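Local coordinates for HydG protein (Carboxydothermus hydrogenoformans, PDB 4RTB) that is a radical S-adenosylmethionine enzyme that helps mature [FeFe]-hydrogenase, probably by cleaving tyrosine to supply carbon monoxide and cyanide for its iron centre, at residues V97-L102 and V341-A346; L102-I107 and V127-E132; E133-A138 and P170-E175; I149-G154 and R179-N184; L188-Y193 and I239-D244. One frame throughout, in Å; residues are numbered along the deposited sequence.

Contact 1 of 5, residues V97-L102 and V341-A346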
# COMPACT_ATOMS: atom_id res chain seq x y z
N VAL A 97 -4.87 -6.89 6.17
CA VAL A 97 -5.13 -5.70 6.98
C VAL A 97 -5.97 -4.69 6.21
O VAL A 97 -5.69 -4.41 5.04
CB VAL A 97 -3.83 -5.05 7.45
CG1 VAL A 97 -4.12 -3.91 8.41
CG2 VAL A 97 -2.93 -6.08 8.10
N LEU A 98 -7.00 -4.15 6.86
CA LEU A 98 -7.90 -3.22 6.21
C LEU A 98 -7.76 -1.80 6.76
O LEU A 98 -7.63 -1.59 7.97
CB LEU A 98 -9.35 -3.68 6.34
CG LEU A 98 -9.67 -5.09 5.83
CD1 LEU A 98 -11.18 -5.29 5.77
CD2 LEU A 98 -9.04 -5.35 4.46
N PHE A 99 -7.77 -0.83 5.85
CA PHE A 99 -7.73 0.58 6.22
C PHE A 99 -8.61 1.39 5.29
O PHE A 99 -8.99 0.93 4.21
CB PHE A 99 -6.30 1.11 6.19
CG PHE A 99 -5.75 1.30 4.80
CD1 PHE A 99 -5.22 0.22 4.11
CD2 PHE A 99 -5.76 2.54 4.19
CE1 PHE A 99 -4.71 0.39 2.83
CE2 PHE A 99 -5.26 2.72 2.92
CZ PHE A 99 -4.74 1.64 2.23
N ALA A 100 -8.93 2.61 5.71
CA ALA A 100 -9.70 3.53 4.88
C ALA A 100 -8.95 4.84 4.70
O ALA A 100 -8.45 5.42 5.66
CB ALA A 100 -11.07 3.78 5.50
N PRO A 101 -8.86 5.31 3.44
CA PRO A 101 -8.20 6.58 3.15
C PRO A 101 -9.10 7.77 3.42
O PRO A 101 -10.25 7.79 2.98
CB PRO A 101 -7.88 6.47 1.65
CG PRO A 101 -8.93 5.56 1.12
CD PRO A 101 -9.26 4.59 2.22
N LEU A 102 -8.60 8.74 4.17
CA LEU A 102 -9.34 9.97 4.40
C LEU A 102 -8.70 11.11 3.62
O LEU A 102 -7.60 11.57 3.94
CB LEU A 102 -9.41 10.30 5.89
CG LEU A 102 -10.12 11.60 6.27
CD1 LEU A 102 -11.43 11.76 5.51
CD2 LEU A 102 -10.37 11.65 7.77
N VAL A 341 -0.22 -9.49 -1.35
CA VAL A 341 -0.81 -8.30 -0.74
C VAL A 341 -1.15 -8.52 0.73
O VAL A 341 -1.79 -9.52 1.08
CB VAL A 341 -2.08 -7.87 -1.51
CG1 VAL A 341 -2.86 -6.82 -0.73
CG2 VAL A 341 -1.72 -7.36 -2.89
N SER A 342 -0.74 -7.60 1.59
CA SER A 342 -0.99 -7.73 3.02
C SER A 342 -1.85 -6.60 3.57
O SER A 342 -2.33 -6.67 4.70
CB SER A 342 0.34 -7.80 3.79
OG SER A 342 1.13 -6.66 3.52
N GLN A 343 -2.05 -5.56 2.76
CA GLN A 343 -2.87 -4.42 3.16
C GLN A 343 -3.84 -4.00 2.05
O GLN A 343 -3.51 -4.08 0.87
CB GLN A 343 -2.01 -3.23 3.56
CG GLN A 343 -1.82 -3.07 5.06
CD GLN A 343 -1.37 -1.67 5.44
OE1 GLN A 343 -2.17 -0.74 5.46
NE2 GLN A 343 -0.09 -1.53 5.75
N MET A 344 -5.02 -3.54 2.45
CA MET A 344 -6.09 -3.26 1.50
C MET A 344 -6.97 -2.08 1.89
O MET A 344 -7.22 -1.85 3.07
CB MET A 344 -6.96 -4.50 1.36
CG MET A 344 -6.90 -5.17 0.01
SD MET A 344 -8.00 -6.59 0.04
CE MET A 344 -9.49 -5.81 0.65
N SER A 345 -7.44 -1.35 0.89
CA SER A 345 -8.39 -0.27 1.11
C SER A 345 -9.81 -0.78 0.88
O SER A 345 -10.18 -1.13 -0.24
CB SER A 345 -8.09 0.91 0.20
OG SER A 345 -8.37 0.59 -1.16
N ALA A 346 -10.60 -0.81 1.94
CA ALA A 346 -11.97 -1.30 1.85
C ALA A 346 -12.97 -0.20 2.12
O ALA A 346 -12.78 0.63 3.02
CB ALA A 346 -12.18 -2.45 2.82
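V97, L98 and F99 pair in parallel register with Q343, M344 and S345, the two strand segments approaching to 4.7 Å between axes at an angle of 35°. The ladder has the offset pattern of parallel strands, in which V97 and F99 each spend both N and O on the partner. V97 N reaches S342 O (2.9 Å) and M344 N reaches V97 O (2.8 Å). F99 N then meets M344 O (3.0 Å), and a longer bond runs from A346 N to F99 O (3.3 Å).

V97, F99, Q343 and S345 share one face. V97 CB lies alongside Q343 CG at 3.7 Å, while the F99 ring swings back over the partner strand, with CG set between its own backbone N and carbonyl carbon (chi1 73°). That puts S345 over one face of the ring, whose plane is 82° from the Q343 amide. On the opposite face of the sheet, L98 CD2 packs beside M344 CB (3.8 Å), and this face is covered by L375 and I378 of helix 375-384. Pairing of the first strand, 95-105, with the late strand 343-345 closes the ring of parallel strands, as expected of a complete (βα)8 TIM barrel.

Contact 2 of 5, residues L102-I107 and V127-E132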
# COMPACT_ATOMS: atom_id res chain seq x y z
N LEU A 102 -8.60 8.74 4.17
CA LEU A 102 -9.34 9.97 4.40
C LEU A 102 -8.70 11.11 3.62
O LEU A 102 -7.60 11.57 3.94
CB LEU A 102 -9.41 10.30 5.89
CG LEU A 102 -10.12 11.60 6.27
CD1 LEU A 102 -11.43 11.76 5.51
CD2 LEU A 102 -10.37 11.65 7.77
N TYR A 103 -9.40 11.56 2.59
CA TYR A 103 -8.95 12.69 1.80
C TYR A 103 -9.28 13.98 2.53
O TYR A 103 -10.45 14.29 2.75
CB TYR A 103 -9.60 12.67 0.41
CG TYR A 103 -8.98 11.66 -0.52
CD1 TYR A 103 -9.19 10.30 -0.35
CD2 TYR A 103 -8.18 12.07 -1.58
CE1 TYR A 103 -8.61 9.37 -1.20
CE2 TYR A 103 -7.61 11.15 -2.44
CZ TYR A 103 -7.83 9.80 -2.24
OH TYR A 103 -7.26 8.89 -3.10
N LEU A 104 -8.26 14.73 2.92
CA LEU A 104 -8.48 15.96 3.66
C LEU A 104 -8.61 17.16 2.73
O LEU A 104 -9.28 18.14 3.07
CB LEU A 104 -7.34 16.21 4.66
CG LEU A 104 -7.32 15.31 5.90
CD1 LEU A 104 -6.20 15.72 6.84
CD2 LEU A 104 -8.67 15.37 6.61
N SER A 105 -7.99 17.08 1.56
CA SER A 105 -8.02 18.19 0.62
C SER A 105 -7.66 17.74 -0.79
O SER A 105 -6.78 16.91 -0.98
CB SER A 105 -7.06 19.30 1.07
OG SER A 105 -7.21 20.45 0.27
N ASN A 106 -8.34 18.31 -1.78
CA ASN A 106 -8.11 17.95 -3.18
C ASN A 106 -7.53 19.10 -3.99
O ASN A 106 -7.53 19.06 -5.22
CB ASN A 106 -9.41 17.46 -3.81
CG ASN A 106 -10.51 18.50 -3.78
OD1 ASN A 106 -10.45 19.46 -3.01
ND2 ASN A 106 -11.53 18.32 -4.61
N ILE A 107 -7.04 20.12 -3.30
CA ILE A 107 -6.35 21.22 -3.97
C ILE A 107 -4.85 20.94 -3.97
O ILE A 107 -4.32 20.37 -3.01
CB ILE A 107 -6.64 22.58 -3.28
CG1 ILE A 107 -5.92 23.72 -4.00
CG2 ILE A 107 -6.26 22.55 -1.82
CD1 ILE A 107 -5.99 25.05 -3.27
N VAL A 127 -12.12 21.43 -2.45
CA VAL A 127 -12.56 21.43 -1.05
C VAL A 127 -11.42 21.12 -0.08
O VAL A 127 -10.69 20.16 -0.26
CB VAL A 127 -13.69 20.41 -0.81
CG1 VAL A 127 -14.20 20.50 0.62
CG2 VAL A 127 -14.83 20.61 -1.79
N ARG A 128 -11.29 21.95 0.95
CA ARG A 128 -10.44 21.63 2.10
C ARG A 128 -11.34 21.54 3.33
O ARG A 128 -12.24 22.37 3.51
CB ARG A 128 -9.33 22.67 2.29
CG ARG A 128 -8.29 22.30 3.34
CD ARG A 128 -6.97 23.06 3.16
NE ARG A 128 -7.11 24.50 3.31
CZ ARG A 128 -7.16 25.36 2.30
NH1 ARG A 128 -7.28 26.66 2.53
NH2 ARG A 128 -7.07 24.93 1.05
N LEU A 129 -11.12 20.53 4.16
CA LEU A 129 -12.02 20.24 5.27
C LEU A 129 -11.65 20.97 6.55
O LEU A 129 -10.48 21.02 6.93
CB LEU A 129 -12.03 18.73 5.54
CG LEU A 129 -12.59 17.87 4.41
CD1 LEU A 129 -12.13 16.43 4.57
CD2 LEU A 129 -14.11 17.95 4.39
N SER A 130 -12.66 21.53 7.22
CA SER A 130 -12.46 22.14 8.52
C SER A 130 -12.13 21.06 9.55
O SER A 130 -12.20 19.87 9.25
CB SER A 130 -13.69 22.93 8.96
OG SER A 130 -14.76 22.06 9.29
N LEU A 131 -11.78 21.48 10.76
CA LEU A 131 -11.47 20.53 11.82
C LEU A 131 -12.68 19.66 12.14
O LEU A 131 -12.56 18.44 12.26
CB LEU A 131 -11.02 21.27 13.08
CG LEU A 131 -10.42 20.37 14.16
CD1 LEU A 131 -8.91 20.37 14.08
CD2 LEU A 131 -10.90 20.80 15.54
N GLU A 132 -13.84 20.29 12.27
CA GLU A 132 -15.08 19.58 12.56
C GLU A 132 -15.42 18.57 11.47
O GLU A 132 -15.83 17.45 11.76
CB GLU A 132 -16.23 20.58 12.74
CG GLU A 132 -15.94 21.69 13.73
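L104, S105 and N106 meet V127, R128 and L129 in a backbone-bridged contact at the C-terminal end of strand 95-105, where it closes the base of the loop carrying C108, C112 and C115 to the iron-sulfur cluster. The evidence is a single bridge, S105 with R128, whose CA atoms are 4.5 Å apart, flanked by a bond from L129 N to L104 O (3.2 Å) and a weak one from N106 N to V127 O.

The N106 amide adds a side-chain bond. With CG held between the backbone N and the carbonyl carbon (chi1 59°), OD1 takes V127 N on an in-plane lone pair at 2.6 Å, while ND2 binds S125 O. A leucine in place of N106 would probably leave both V127 N and S125 O without their mates, freeing the loop base to shift.

Beside this polar end, R128 runs its CB past S105 OG (3.7 Å) and presents the edge of its guanidinium to I107 CG2 (3.8 Å), its charge being paired with E156. L129 CD1 comes crosswise to L104 CD2 at 4.2 Å. L104 itself continues the apolar layer, packing on A134 of helix 131-144, M153 of strand 148-153 and Y164 and L165 of helix 158-175.

Contact 3 of 5, residues E133-A138 and P170-E175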
# COMPACT_ATOMS: atom_id res chain seq x y z
N GLU A 133 -15.23 18.97 10.21
CA GLU A 133 -15.51 18.09 9.07
C GLU A 133 -14.59 16.87 9.06
O GLU A 133 -15.06 15.74 8.94
CB GLU A 133 -15.39 18.87 7.76
CG GLU A 133 -16.68 19.55 7.33
CD GLU A 133 -16.44 20.76 6.44
OE1 GLU A 133 -17.39 21.55 6.25
OE2 GLU A 133 -15.31 20.93 5.93
N ALA A 134 -13.29 17.11 9.17
CA ALA A 134 -12.31 16.02 9.19
C ALA A 134 -12.57 15.05 10.34
O ALA A 134 -12.58 13.83 10.16
CB ALA A 134 -10.90 16.58 9.27
N VAL A 135 -12.78 15.61 11.54
CA VAL A 135 -13.08 14.79 12.71
C VAL A 135 -14.35 13.97 12.51
O VAL A 135 -14.41 12.80 12.88
CB VAL A 135 -13.21 15.67 13.98
CG1 VAL A 135 -14.11 15.01 15.02
CG2 VAL A 135 -11.84 15.97 14.56
N ASP A 136 -15.36 14.58 11.89
CA ASP A 136 -16.62 13.89 11.62
C ASP A 136 -16.41 12.75 10.63
O ASP A 136 -17.05 11.70 10.74
CB ASP A 136 -17.66 14.87 11.08
CG ASP A 136 -18.99 14.77 11.81
OD1 ASP A 136 -20.03 14.71 11.14
OD2 ASP A 136 -18.98 14.77 13.06
N GLU A 137 -15.52 12.97 9.67
CA GLU A 137 -15.13 11.93 8.73
C GLU A 137 -14.46 10.77 9.45
O GLU A 137 -14.71 9.60 9.15
CB GLU A 137 -14.18 12.50 7.66
CG GLU A 137 -14.83 13.51 6.73
CD GLU A 137 -15.82 12.88 5.77
OE1 GLU A 137 -15.38 12.35 4.73
OE2 GLU A 137 -17.03 12.91 6.06
N ALA A 138 -13.60 11.10 10.42
CA ALA A 138 -12.95 10.08 11.24
C ALA A 138 -13.98 9.28 12.03
O ALA A 138 -13.86 8.07 12.19
CB ALA A 138 -11.93 10.72 12.16
N PRO A 170 -3.95 15.49 16.06
CA PRO A 170 -4.20 15.22 17.48
C PRO A 170 -5.68 15.28 17.82
O PRO A 170 -6.14 14.58 18.73
CB PRO A 170 -3.43 16.33 18.20
CG PRO A 170 -2.43 16.81 17.21
CD PRO A 170 -3.10 16.68 15.88
N ALA A 171 -6.41 16.12 17.10
CA ALA A 171 -7.86 16.23 17.28
C ALA A 171 -8.53 14.90 16.96
O ALA A 171 -9.44 14.47 17.66
CB ALA A 171 -8.42 17.34 16.42
N ILE A 172 -8.08 14.25 15.89
CA ILE A 172 -8.59 12.93 15.53
C ILE A 172 -8.22 11.90 16.59
O ILE A 172 -9.08 11.14 17.04
CB ILE A 172 -8.06 12.47 14.15
CG1 ILE A 172 -8.79 13.20 13.02
CG2 ILE A 172 -8.23 10.97 13.99
CD1 ILE A 172 -8.40 12.74 11.63
N TYR A 173 -6.95 11.87 16.98
CA TYR A 173 -6.50 10.93 18.01
C TYR A 173 -7.29 11.05 19.31
O TYR A 173 -7.58 10.05 19.97
CB TYR A 173 -5.01 11.13 18.32
CG TYR A 173 -4.09 10.31 17.46
CD1 TYR A 173 -4.13 8.92 17.48
CD2 TYR A 173 -3.16 10.92 16.63
CE1 TYR A 173 -3.28 8.16 16.70
CE2 TYR A 173 -2.30 10.17 15.85
CZ TYR A 173 -2.37 8.79 15.89
OH TYR A 173 -1.52 8.05 15.10
N SER A 174 -7.65 12.28 19.68
CA SER A 174 -8.30 12.50 20.96
C SER A 174 -9.82 12.31 20.89
O SER A 174 -10.41 11.65 21.74
CB SER A 174 -7.97 13.89 21.49
OG SER A 174 -8.21 13.97 22.89
N GLU A 175 -10.44 12.88 19.86
CA GLU A 175 -11.90 12.83 19.71
C GLU A 175 -12.42 11.50 19.17
O GLU A 175 -13.57 11.14 19.41
CB GLU A 175 -12.37 13.97 18.80
CG GLU A 175 -12.96 15.17 19.53
CD GLU A 175 -13.11 16.38 18.63
OE1 GLU A 175 -14.24 16.65 18.17
OE2 GLU A 175 -12.09 17.06 18.38
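V135 and A138, one helical turn apart, face A171, I172 and E175 across two helices whose segment axes come within 9.6 Å and cross at -43°. The apolar contacts are few and small. V135 CG2 touches A171 CB at 4.1 Å and lies 4.4 Å from I172 CG1, entering beside the backbone of the partner helix. A138 CB is met by three carbons of I172, its CG1, CG2 and CD1, each at 4.1 Å. This happens because CG1 of I172 stands anti to the carbonyl carbon (chi1 -76°) and CD1 extends onward, wrapping the branched chain round the methyl.

These are the outer helices 131-144 and 158-175 that follow the first two strands of the barrel, laid next to each other as neighbouring βα units are, with strand 148-153 linking them in the chain. I172 continues onto I178, and A138 onto V176, in the turn that leads to strand 180-184.

One polar side chain also touches, at the exposed side of the contact. E175, extended beyond CG, crosses V135 at about a right angle, so that the carboxylate is laid along the two valine methyls: OE1 is 3.6 Å from CG1 and OE2 4.0 Å from CG2. The two segments share no hydrogen bond; within each, the backbone keeps its helical bonds, as in A138 N to A134 O and E175 N to A171 O, both 2.9 Å. On another side of the first helix, the carboxylate of E137 accepts from Y355 N and R356 N.

Contact 4 of 5, residues I149-G154 and R179-N184. With SAM (S-adenosylmethionine), chain B.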
# COMPACT_ATOMS: atom_id res chain seq x y z
N ILE A 149 -6.54 4.64 9.39
CA ILE A 149 -6.87 5.69 8.43
C ILE A 149 -5.63 6.12 7.65
O ILE A 149 -4.53 6.16 8.21
CB ILE A 149 -7.51 6.91 9.14
CG1 ILE A 149 -8.78 6.48 9.88
CG2 ILE A 149 -7.83 8.02 8.16
CD1 ILE A 149 -9.59 7.64 10.44
N LEU A 150 -5.80 6.43 6.37
CA LEU A 150 -4.71 6.95 5.55
C LEU A 150 -5.03 8.37 5.08
O LEU A 150 -5.70 8.56 4.07
CB LEU A 150 -4.45 6.04 4.34
CG LEU A 150 -3.15 6.16 3.53
CD1 LEU A 150 -3.37 6.85 2.19
CD2 LEU A 150 -2.06 6.86 4.32
N LEU A 151 -4.54 9.37 5.82
CA LEU A 151 -4.75 10.76 5.45
C LEU A 151 -4.03 11.10 4.15
O LEU A 151 -2.82 10.89 4.02
CB LEU A 151 -4.25 11.70 6.55
CG LEU A 151 -4.98 11.67 7.90
CD1 LEU A 151 -4.35 12.68 8.83
CD2 LEU A 151 -6.46 11.95 7.72
N VAL A 152 -4.78 11.62 3.19
CA VAL A 152 -4.23 11.94 1.88
C VAL A 152 -4.65 13.36 1.47
O VAL A 152 -5.80 13.76 1.65
CB VAL A 152 -4.68 10.90 0.83
CG1 VAL A 152 -6.11 10.47 1.09
CG2 VAL A 152 -4.51 11.42 -0.58
N MET A 153 -3.69 14.11 0.93
CA MET A 153 -3.91 15.50 0.52
C MET A 153 -3.20 15.86 -0.77
O MET A 153 -2.21 15.23 -1.15
CB MET A 153 -3.44 16.46 1.61
CG MET A 153 -4.38 16.66 2.76
SD MET A 153 -3.46 17.32 4.16
CE MET A 153 -2.46 18.56 3.33
N GLY A 154 -3.69 16.90 -1.43
CA GLY A 154 -2.95 17.53 -2.50
C GLY A 154 -1.84 18.36 -1.88
O GLY A 154 -1.89 18.69 -0.70
N ARG A 179 -6.75 3.86 15.94
CA ARG A 179 -5.54 3.21 16.43
C ARG A 179 -4.30 3.70 15.71
O ARG A 179 -3.23 3.81 16.30
CB ARG A 179 -5.66 1.69 16.30
CG ARG A 179 -6.37 1.01 17.47
CD ARG A 179 -7.84 1.40 17.52
NE ARG A 179 -8.48 1.03 18.77
CZ ARG A 179 -9.03 -0.15 19.01
NH1 ARG A 179 -9.01 -1.09 18.07
NH2 ARG A 179 -9.61 -0.40 20.18
N ARG A 180 -4.44 3.99 14.42
CA ARG A 180 -3.30 4.41 13.62
C ARG A 180 -3.67 5.43 12.55
O ARG A 180 -4.61 5.21 11.78
CB ARG A 180 -2.63 3.20 12.96
CG ARG A 180 -1.25 3.50 12.41
CD ARG A 180 -0.63 2.30 11.74
NE ARG A 180 0.82 2.33 11.82
CZ ARG A 180 1.64 1.56 11.12
NH1 ARG A 180 2.95 1.67 11.26
NH2 ARG A 180 1.14 0.68 10.26
N ILE A 181 -2.95 6.54 12.52
CA ILE A 181 -3.05 7.47 11.40
C ILE A 181 -1.79 7.39 10.55
O ILE A 181 -0.69 7.73 11.00
CB ILE A 181 -3.26 8.93 11.85
CG1 ILE A 181 -4.71 9.15 12.28
CG2 ILE A 181 -2.95 9.88 10.72
CD1 ILE A 181 -4.97 8.91 13.75
N ASN A 182 -1.95 6.90 9.32
CA ASN A 182 -0.87 6.92 8.35
C ASN A 182 -1.00 8.15 7.46
O ASN A 182 -2.08 8.73 7.35
CB ASN A 182 -0.88 5.65 7.49
CG ASN A 182 -0.45 4.42 8.27
OD1 ASN A 182 0.21 4.53 9.30
ND2 ASN A 182 -0.83 3.25 7.78
N VAL A 183 0.10 8.54 6.84
CA VAL A 183 0.14 9.82 6.14
C VAL A 183 0.73 9.72 4.74
O VAL A 183 1.84 9.22 4.55
CB VAL A 183 0.93 10.85 6.97
CG1 VAL A 183 1.47 11.95 6.08
CG2 VAL A 183 0.05 11.42 8.07
N ASN A 184 -0.04 10.19 3.76
CA ASN A 184 0.45 10.29 2.39
C ASN A 184 0.57 11.75 1.97
O ASN A 184 -0.24 12.26 1.20
CB ASN A 184 -0.48 9.53 1.44
CG ASN A 184 0.12 9.39 0.06
OD1 ASN A 184 -0.60 9.25 -0.93
ND2 ASN A 184 1.44 9.44 -0.02
N SAM B . -0.20 14.60 -3.22
CA SAM B . 0.74 13.64 -2.65
C SAM B . 1.69 13.04 -3.69
O SAM B . 1.59 13.29 -4.88
OXT SAM B . 2.58 12.27 -3.33
CB SAM B . 0.02 12.50 -1.93
CG SAM B . -1.43 12.24 -2.33
SD SAM B . -1.77 11.63 -4.00
CE SAM B . -3.52 12.03 -4.05
C5' SAM B . -2.03 9.87 -3.69
C4' SAM B . -1.54 8.94 -4.79
O4' SAM B . -2.52 8.64 -5.77
C3' SAM B . -0.37 9.53 -5.57
O3' SAM B . 0.85 9.22 -4.93
C2' SAM B . -0.48 8.87 -6.92
O2' SAM B . 0.51 7.88 -7.07
C1' SAM B . -1.84 8.20 -6.93
N9 SAM B . -2.54 8.58 -8.16
C8 SAM B . -2.71 9.85 -8.64
N7 SAM B . -3.40 9.78 -9.81
C5 SAM B . -3.66 8.49 -10.08
C6 SAM B . -4.32 7.87 -11.13
N6 SAM B . -4.83 8.60 -12.12
N1 SAM B . -4.43 6.49 -11.15
C2 SAM B . -3.90 5.74 -10.12
N3 SAM B . -3.24 6.36 -9.08
C4 SAM B . -3.12 7.71 -9.06
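The tightly packed part of this contact is the buried ladder of I149 to V152 against I181 to N184, in parallel. Four backbone bonds stitch it, from I149 N to R180 O (3.1 Å) through N182 N to I149 O and L151 N to N182 O, up to N184 N on L151 O (2.9 Å). On one face L151 CD1 packs against I181 CG2 at 3.7 Å, covered by L165 and I169 of helix 158-175, the crossover of this β-α-β unit. On the other, L150 CD2 bears on N182 CB (3.6 Å), while the N182 amide oxygen is held by T203 N.

The start of the second segment is looser: R180 directs its long chain away from the partner strand and R179 is exposed, paired with E428. At the C-terminal end, both strands instead meet S-adenosylmethionine. Its amino N donates to M153 O at 3.0 Å, as to the GGE motif of other radical SAM enzymes, and V152 CG2 lies 3.6 Å from CG of the cofactor.

N184, with CG anti to the backbone N (chi1 -169°), brings OD1 to 3.2 Å from C5' of the cofactor while ND2 binds Q205 O. A valine at N184 would probably leave Q205 O without its donor and the cofactor without the amide oxygen alongside. N184 OD1 is also 4.1 Å from the sulfonium atom SD of S-adenosylmethionine, so its partial negative charge may favour that cation.

Contact 5 of 5, residues L188-Y193 and I239-D244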
# COMPACT_ATOMS: atom_id res chain seq x y z
N LEU A 188 8.70 16.74 2.35
CA LEU A 188 8.93 17.84 3.27
C LEU A 188 10.42 18.02 3.53
O LEU A 188 11.24 17.17 3.17
CB LEU A 188 8.20 17.60 4.59
CG LEU A 188 6.73 17.22 4.52
CD1 LEU A 188 6.19 16.92 5.91
CD2 LEU A 188 5.92 18.32 3.85
N THR A 189 10.78 19.14 4.15
CA THR A 189 12.14 19.36 4.61
C THR A 189 12.37 18.59 5.91
O THR A 189 11.43 18.09 6.51
CB THR A 189 12.44 20.85 4.84
OG1 THR A 189 11.66 21.33 5.94
CG2 THR A 189 12.11 21.66 3.59
N LEU A 190 13.63 18.51 6.33
CA LEU A 190 13.98 17.85 7.59
C LEU A 190 13.22 18.45 8.77
O LEU A 190 12.79 17.72 9.67
CB LEU A 190 15.49 17.94 7.83
CG LEU A 190 16.27 16.65 7.61
CD1 LEU A 190 17.63 16.94 7.00
CD2 LEU A 190 16.42 15.90 8.92
N LYS A 191 13.07 19.77 8.76
CA LYS A 191 12.33 20.46 9.81
C LYS A 191 10.87 20.05 9.78
O LYS A 191 10.25 19.87 10.83
CB LYS A 191 12.46 21.98 9.65
CG LYS A 191 11.84 22.79 10.77
N GLY A 192 10.33 19.92 8.58
CA GLY A 192 8.95 19.51 8.40
C GLY A 192 8.68 18.11 8.92
O GLY A 192 7.66 17.86 9.55
N TYR A 193 9.61 17.20 8.65
CA TYR A 193 9.48 15.84 9.14
C TYR A 193 9.67 15.79 10.65
O TYR A 193 9.06 14.97 11.34
CB TYR A 193 10.48 14.91 8.44
CG TYR A 193 10.11 14.62 7.00
CD1 TYR A 193 8.80 14.29 6.66
CD2 TYR A 193 11.06 14.67 6.00
CE1 TYR A 193 8.46 14.02 5.35
CE2 TYR A 193 10.73 14.40 4.68
CZ TYR A 193 9.43 14.07 4.36
OH TYR A 193 9.09 13.80 3.06
N ILE A 239 13.33 9.51 7.56
CA ILE A 239 14.04 8.62 8.46
C ILE A 239 14.95 9.39 9.41
O ILE A 239 14.85 9.25 10.63
CB ILE A 239 14.89 7.59 7.69
CG1 ILE A 239 13.99 6.61 6.93
CG2 ILE A 239 15.79 6.82 8.64
CD1 ILE A 239 13.24 5.66 7.83
N GLU A 240 15.83 10.21 8.84
CA GLU A 240 16.83 10.91 9.64
C GLU A 240 16.21 11.94 10.58
O GLU A 240 16.86 12.42 11.51
CB GLU A 240 17.87 11.57 8.73
CG GLU A 240 18.55 10.58 7.79
CD GLU A 240 19.82 11.13 7.16
OE1 GLU A 240 20.91 10.63 7.50
OE2 GLU A 240 19.72 12.06 6.33
N ALA A 241 14.94 12.27 10.34
CA ALA A 241 14.22 13.21 11.19
C ALA A 241 13.49 12.52 12.34
O ALA A 241 12.82 13.17 13.13
CB ALA A 241 13.24 14.02 10.36
N GLY A 242 13.62 11.20 12.41
CA GLY A 242 13.09 10.46 13.55
C GLY A 242 11.94 9.51 13.25
O GLY A 242 11.48 8.79 14.13
N ILE A 243 11.46 9.52 12.01
CA ILE A 243 10.38 8.64 11.60
C ILE A 243 10.93 7.32 11.06
O ILE A 243 11.67 7.30 10.08
CB ILE A 243 9.49 9.29 10.52
CG1 ILE A 243 9.14 10.72 10.91
CG2 ILE A 243 8.24 8.46 10.28
CD1 ILE A 243 8.32 11.46 9.87
N ASP A 244 10.56 6.21 11.70
CA ASP A 244 11.12 4.90 11.37
C ASP A 244 10.22 4.06 10.46
O ASP A 244 10.69 3.11 9.84
CB ASP A 244 11.42 4.13 12.66
CG ASP A 244 10.57 4.59 13.83
OD1 ASP A 244 9.59 5.33 13.60
OD2 ASP A 244 10.88 4.20 14.98
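Y193 and L190, on the first turn of helix 190-197, receive the methyl of A241 from the end of helix 234-240, and the direct contacts are apolar. A241 CB sits 3.5 Å from Y193 CB and 4.0 Å from L190 CD2, so one methyl is lodged between the two side chains. I243 adds a second point beyond the turn: its CD1 comes 4.3 Å from Y193 CD1, oblique to the ring, and 3.9 Å from Y193 O. CG1 of I243 is anti to the carbonyl carbon (chi1 -47°) with chi2 extended, which carries the terminal methyl out to that place.

Hydrogen bonds act inside each partner and fix its shape. T189 is the N-cap of helix 190-197: its OG1 accepts from G192 N at 3.3 Å and also pairs with E158. Y193 folds its ring back on the segment that precedes it, so that L188 CB lies over one face, 3.6 Å above the ring plane and toward its rim, and L188 N donates to Y193 OH (3.0 Å). The same hydroxyl is hydrogen-bonded to Y204 OH. In the other segment, G242 ends its helix in a Schellman motif; its positive phi (114°) would jam a side chain against the preceding carbonyl oxygen.

Around this pair, Y193 also leans on A234, R237 and A238 of helix 234-240 and meets the ring of Y204, in strand 204-205, edge-to-face. A241 and I243 reach E194 and K197 farther along helix 190-197, while I239 and E240 turn to F275 of helix 257-275.

How the contacts relate
Contacts 1 and 4 lie in one sheet, which contact 2 joins through strand 95-105. L102 belongs to contacts 1 and 2, and probably hydrogen-bonds to contact 4 through both its N and its O, with L102 N 2.9 Å from L150 O; the centres of contacts 1 and 4 are 11 Å apart. Contact 3 lies outside this sheet, its A134 methyl packed on L104 of contact 2 and its I172 on I181 of contact 4. Contact 5 stands apart, 16 Å from contact 4 between centres, though its first segment follows strand 180-184. Contact 4 touches S-adenosylmethionine directly. Y103 of contact 2 comes within about 4 Å of it, side chain to ligand, P101 of contact 1 and Y193 of contact 5 within about 9 Å.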